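Local atomic coordinates of transcriptional regulatory protein (Chlamydia trachomatis, PDB entry 3Q7R), a protein that may act as a global positive regulator of transcription, binding a cis-acting element in its own promoter and so probably promoting its own expression. Residues 57-67 with 90-101. Numbering follows the deposited sequence.
With EDO (1,2-ethanediol), chain C.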
loop_
_atom_site.group_PDB
_atom_site.type_symbol
_atom_site.label_atom_id
_atom_site.label_comp_id
_atom_site.label_asym_id
_atom_site.label_seq_id
_atom_site.Cartn_x
_atom_site.Cartn_y
_atom_site.Cartn_z
ATOM N N GLU A 57 9.066 8.348 6.013
ATOM C CA GLU A 57 8.667 9.472 5.208
ATOM C C GLU A 57 9.422 9.491 3.868
ATOM O O GLU A 57 10.656 9.279 3.815
ATOM C CB GLU A 57 9.063 10.761 5.934
ATOM C CG GLU A 57 8.275 10.947 7.217
ATOM C CD GLU A 57 6.844 11.339 6.974
ATOM O OE1 GLU A 57 6.412 11.530 5.818
ATOM O OE2 GLU A 57 6.081 11.401 7.959
ATOM N N TYR A 58 8.706 9.798 2.785
ATOM C CA TYR A 58 9.379 9.895 1.499
ATOM C C TYR A 58 10.524 10.930 1.558
ATOM O O TYR A 58 11.590 10.741 0.960
ATOM C CB TYR A 58 8.370 10.255 0.419
ATOM C CG TYR A 58 8.988 10.298 -0.975
ATOM C CD1 TYR A 58 9.309 9.094 -1.632
ATOM C CD2 TYR A 58 9.252 11.504 -1.594
ATOM C CE1 TYR A 58 9.874 9.122 -2.921
ATOM C CE2 TYR A 58 9.833 11.537 -2.885
ATOM C CZ TYR A 58 10.095 10.319 -3.521
ATOM O OH TYR A 58 10.657 10.357 -4.811
ATOM N N SER A 59 10.305 12.047 2.254
ATOM C CA SER A 59 11.380 13.011 2.391
ATOM C C SER A 59 12.626 12.507 3.103
ATOM O O SER A 59 13.669 13.205 3.053
ATOM C CB SER A 59 10.913 14.290 3.086
ATOM O OG SER A 59 9.915 14.995 2.311
ATOM N N LEU A 60 12.550 11.342 3.750
ATOM C CA LEU A 60 13.688 10.761 4.457
ATOM C C LEU A 60 14.150 9.482 3.763
ATOM O O LEU A 60 15.104 8.833 4.225
ATOM C CB LEU A 60 13.376 10.497 5.902
ATOM C CG LEU A 60 13.119 11.777 6.706
ATOM C CD1 LEU A 60 12.547 11.457 8.120
ATOM C CD2 LEU A 60 14.431 12.573 6.755
ATOM N N LEU A 61 13.510 9.145 2.636
ATOM C CA LEU A 61 13.815 7.844 1.973
ATOM C C LEU A 61 14.902 8.071 0.903
ATOM O O LEU A 61 14.689 8.787 -0.075
ATOM C CB LEU A 61 12.592 7.327 1.253
ATOM C CG LEU A 61 12.810 5.902 0.717
ATOM C CD1 LEU A 61 12.817 4.803 1.771
ATOM C CD2 LEU A 61 11.647 5.641 -0.286
ATOM N N PRO A 62 16.095 7.546 1.111
ATOM C CA PRO A 62 17.104 7.736 0.035
ATOM C C PRO A 62 16.602 7.255 -1.332
ATOM O O PRO A 62 15.947 6.220 -1.464
ATOM C CB PRO A 62 18.246 6.792 0.455
ATOM C CG PRO A 62 18.083 6.680 1.961
ATOM C CD PRO A 62 16.579 6.649 2.169
ATOM N N ARG A 63 16.942 8.024 -2.361
ATOM C CA ARG A 63 16.351 7.732 -3.666
ATOM C C ARG A 63 16.975 6.519 -4.331
ATOM O O ARG A 63 16.361 6.007 -5.268
ATOM C CB ARG A 63 16.568 8.926 -4.581
ATOM C CG ARG A 63 15.528 10.037 -4.346
ATOM C CD ARG A 63 14.195 9.622 -5.080
ATOM N NE ARG A 63 14.457 9.786 -6.511
ATOM C CZ ARG A 63 14.405 10.962 -7.134
ATOM N NH1 ARG A 63 14.071 12.063 -6.451
ATOM N NH2 ARG A 63 14.693 11.058 -8.444
ATOM N N GLU A 64 18.154 6.110 -3.858
ATOM C CA GLU A 64 18.905 5.022 -4.520
ATOM C C GLU A 64 18.380 3.638 -4.021
ATOM O O GLU A 64 18.520 2.635 -4.704
ATOM C CB GLU A 64 20.410 5.189 -4.237
ATOM C CG GLU A 64 20.945 6.576 -4.630
ATOM C CD GLU A 64 20.642 7.679 -3.590
ATOM O OE1 GLU A 64 20.218 7.365 -2.437
ATOM O OE2 GLU A 64 20.822 8.876 -3.951
ATOM N N ILE A 65 17.758 3.577 -2.863
ATOM C CA ILE A 65 17.563 2.258 -2.275
ATOM C C ILE A 65 16.331 1.488 -2.779
ATOM O O ILE A 65 15.427 2.020 -3.381
ATOM C CB ILE A 65 17.550 2.302 -0.716
ATOM C CG1 ILE A 65 16.291 2.988 -0.226
ATOM C CG2 ILE A 65 18.907 2.959 -0.223
ATOM C CD1 ILE A 65 16.018 2.719 1.354
ATOM N N ARG A 66 16.340 0.180 -2.579
ATOM C CA ARG A 66 15.246 -0.652 -3.058
ATOM C C ARG A 66 14.803 -1.627 -1.979
ATOM O O ARG A 66 15.549 -1.918 -1.042
ATOM C CB ARG A 66 15.722 -1.637 -4.204
ATOM C CG ARG A 66 16.271 -1.008 -5.439
ATOM C CD ARG A 66 16.669 -2.090 -6.462
ATOM N NE ARG A 66 15.514 -2.804 -6.925
ATOM C CZ ARG A 66 14.601 -2.249 -7.724
ATOM N NH1 ARG A 66 14.758 -0.983 -8.095
ATOM N NH2 ARG A 66 13.533 -2.959 -8.123
ATOM N N SER A 67 13.575 -2.146 -2.119
ATOM C CA SER A 67 13.095 -3.248 -1.306
ATOM C C SER A 67 12.950 -4.445 -2.271
ATOM O O SER A 67 11.980 -4.548 -3.045
ATOM C CB SER A 67 11.733 -2.920 -0.660
ATOM O OG SER A 67 11.350 -3.953 0.281
ATOM N N ASP A 90 7.975 5.202 -9.564
ATOM C CA ASP A 90 9.347 4.892 -9.096
ATOM C C ASP A 90 9.351 4.133 -7.748
ATOM O O ASP A 90 10.084 3.126 -7.599
ATOM C CB ASP A 90 10.169 6.193 -8.997
ATOM C CG ASP A 90 11.568 5.966 -8.475
ATOM O OD1 ASP A 90 12.387 5.394 -9.217
ATOM O OD2 ASP A 90 11.827 6.385 -7.331
ATOM N N LEU A 91 8.463 4.554 -6.822
ATOM C CA LEU A 91 8.378 3.851 -5.524
ATOM C C LEU A 91 7.953 2.413 -5.729
ATOM O O LEU A 91 8.583 1.474 -5.190
ATOM C CB LEU A 91 7.373 4.498 -4.562
ATOM C CG LEU A 91 7.918 5.750 -3.860
ATOM C CD1 LEU A 91 6.745 6.449 -3.139
ATOM C CD2 LEU A 91 9.080 5.435 -2.845
ATOM N N LEU A 92 6.914 2.220 -6.529
ATOM C CA LEU A 92 6.369 0.872 -6.698
ATOM C C LEU A 92 7.415 -0.035 -7.385
ATOM O O LEU A 92 7.603 -1.209 -7.025
ATOM C CB LEU A 92 5.099 0.933 -7.524
ATOM C CG LEU A 92 3.939 1.682 -6.817
ATOM C CD1 LEU A 92 2.847 2.036 -7.879
ATOM C CD2 LEU A 92 3.318 0.839 -5.653
ATOM N N ASP A 93 8.087 0.532 -8.378
ATOM C CA ASP A 93 9.068 -0.254 -9.129
ATOM C C ASP A 93 10.292 -0.588 -8.269
ATOM O O ASP A 93 10.966 -1.607 -8.525
ATOM C CB ASP A 93 9.533 0.509 -10.379
ATOM C CG ASP A 93 8.481 0.525 -11.506
ATOM O OD1 ASP A 93 7.449 -0.146 -11.377
ATOM O OD2 ASP A 93 8.762 1.217 -12.530
ATOM N N ARG A 94 10.577 0.238 -7.265
ATOM C CA ARG A 94 11.657 -0.023 -6.331
ATOM C C ARG A 94 11.243 -0.968 -5.192
ATOM O O ARG A 94 12.069 -1.275 -4.347
ATOM C CB ARG A 94 12.196 1.306 -5.737
ATOM C CG ARG A 94 13.025 2.124 -6.769
ATOM C CD ARG A 94 13.057 3.643 -6.356
ATOM N NE ARG A 94 13.688 3.781 -5.082
ATOM C CZ ARG A 94 13.568 4.804 -4.250
ATOM N NH1 ARG A 94 12.768 5.890 -4.476
ATOM N NH2 ARG A 94 14.249 4.747 -3.132
ATOM N N GLY A 95 9.976 -1.390 -5.168
ATOM C CA GLY A 95 9.492 -2.328 -4.160
ATOM C C GLY A 95 8.787 -1.748 -2.975
ATOM O O GLY A 95 8.473 -2.485 -2.019
ATOM N N PHE A 96 8.445 -0.463 -3.040
ATOM C CA PHE A 96 7.809 0.184 -1.887
ATOM C C PHE A 96 6.321 0.496 -2.146
ATOM O O PHE A 96 5.993 1.301 -3.035
ATOM C CB PHE A 96 8.483 1.532 -1.635
ATOM C CG PHE A 96 9.954 1.410 -1.326
ATOM C CD1 PHE A 96 10.371 0.898 -0.110
ATOM C CD2 PHE A 96 10.918 1.841 -2.244
ATOM C CE1 PHE A 96 11.760 0.804 0.180
ATOM C CE2 PHE A 96 12.287 1.743 -1.934
ATOM C CZ PHE A 96 12.687 1.189 -0.718
ATOM N N TRP A 97 5.475 -0.047 -1.282
ATOM C CA TRP A 97 4.111 0.406 -1.203
ATOM C C TRP A 97 4.078 1.732 -0.406
ATOM O O TRP A 97 5.036 2.054 0.319
ATOM C CB TRP A 97 3.219 -0.691 -0.532
ATOM C CG TRP A 97 1.749 -0.357 -0.476
ATOM C CD1 TRP A 97 0.944 -0.317 0.640
ATOM C CD2 TRP A 97 0.901 -0.027 -1.575
ATOM N NE1 TRP A 97 -0.358 0.037 0.295
ATOM C CE2 TRP A 97 -0.420 0.211 -1.053
ATOM C CE3 TRP A 97 1.117 0.093 -2.938
ATOM C CZ2 TRP A 97 -1.490 0.583 -1.852
ATOM C CZ3 TRP A 97 0.010 0.464 -3.761
ATOM C CH2 TRP A 97 -1.265 0.709 -3.195
ATOM N N TYR A 98 2.978 2.485 -0.521
ATOM C CA TYR A 98 2.977 3.833 0.084
ATOM C C TYR A 98 1.561 4.272 0.414
ATOM O O TYR A 98 0.593 3.685 -0.105
ATOM C CB TYR A 98 3.608 4.923 -0.858
ATOM C CG TYR A 98 2.937 4.989 -2.214
ATOM C CD1 TYR A 98 1.777 5.695 -2.396
ATOM C CD2 TYR A 98 3.492 4.303 -3.306
ATOM C CE1 TYR A 98 1.159 5.744 -3.664
ATOM C CE2 TYR A 98 2.894 4.324 -4.559
ATOM C CZ TYR A 98 1.725 5.007 -4.717
ATOM O OH TYR A 98 1.081 5.046 -5.968
ATOM N N LEU A 99 1.463 5.233 1.324
ATOM C CA LEU A 99 0.222 5.978 1.593
ATOM C C LEU A 99 0.526 7.415 1.225
ATOM O O LEU A 99 1.655 7.893 1.493
ATOM C CB LEU A 99 -0.127 5.974 3.094
ATOM C CG LEU A 99 -0.420 4.593 3.682
ATOM C CD1 LEU A 99 -0.568 4.653 5.206
ATOM C CD2 LEU A 99 -1.715 4.112 3.033
ATOM N N ILE A 100 -0.470 8.146 0.701
ATOM C CA ILE A 100 -0.318 9.561 0.389
ATOM C C ILE A 100 -1.184 10.329 1.372
ATOM O O ILE A 100 -2.327 9.900 1.674
ATOM C CB ILE A 100 -0.707 9.883 -1.052
ATOM C CG1 ILE A 100 0.195 9.067 -2.004
ATOM C CG2 ILE A 100 -0.621 11.421 -1.290
ATOM C CD1 ILE A 100 0.032 9.431 -3.524
ATOM N N ARG A 101 -0.641 11.434 1.898
ATOM C CA ARG A 101 -1.371 12.246 2.855
ATOM C C ARG A 101 -2.690 12.769 2.226
ATOM O O ARG A 101 -2.813 12.948 1.017
ATOM C CB ARG A 101 -0.481 13.407 3.358
ATOM C CG ARG A 101 0.577 12.920 4.387
ATOM C CD ARG A 101 1.443 14.047 5.038
ATOM N NE ARG A 101 1.960 13.474 6.238
ATOM C CZ ARG A 101 3.093 12.764 6.315
ATOM N NH1 ARG A 101 3.936 12.684 5.277
ATOM N NH2 ARG A 101 3.398 12.161 7.454
HETATM C C1 EDO C . -2.622 6.221 -2.373
HETATM O O1 EDO C . -3.082 6.923 -3.528
HETATM C C2 EDO C . -3.386 6.813 -1.191
HETATM O O2 EDO C . -2.720 6.478 0.014
HETATM O O HOH W 1 10.080 7.940 -5.979
HETATM O O HOH W 2 13.130 8.034 -2.377
HETATM O O HOH W 3 14.674 6.942 -7.258
HETATM O O HOH W 4 13.277 0.249 -10.156
#
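Ser67 and Gly95 bring the two backbones to 4.7 Å between CA atoms, where Ser67 N donates an almost straight hydrogen bond to Arg94 O (2.8 Å, 167°). Gly95, with positive phi, ends helix 85-93 in a Schellman motif, and its CA-H points at Ser67 O. From this helix end Arg94 reaches into the loop 61-67. Bent at chi3 (62°), its guanidinium turns side-on to Ile65 O, which accepts in plane from Arg94 NE and NH2, both 3.0 Å away. A salt bridge from Arg94 NH1 to Asp90 OD2 (3.0 Å) and a weak hydrogen bond from Arg94 NH2 to Pro62 O complete the grip. Arg63 O sits over one face without a hydrogen bond, Phe96 CD2 over the opposite one. Arg66 NH2 hydrogen-bonds Asp93 O (2.9 Å). Leu61 CD2 packs against Leu91 CD2 (3.6 Å) and over the Phe96 ring. The loop thus runs from the C-terminal strand ends along helix 85-93 to the turn into outermost strand 97-100 of the 2-1-3-4-5 CheY-like sheet. At those strand ends Arg101, also paired with Asp81, grips the Glu57 carboxylate end-on; Glu57 probably occupies the phosphoacceptor aspartate position and Arg101 that of the conserved lysine, consistent with an atypical receiver.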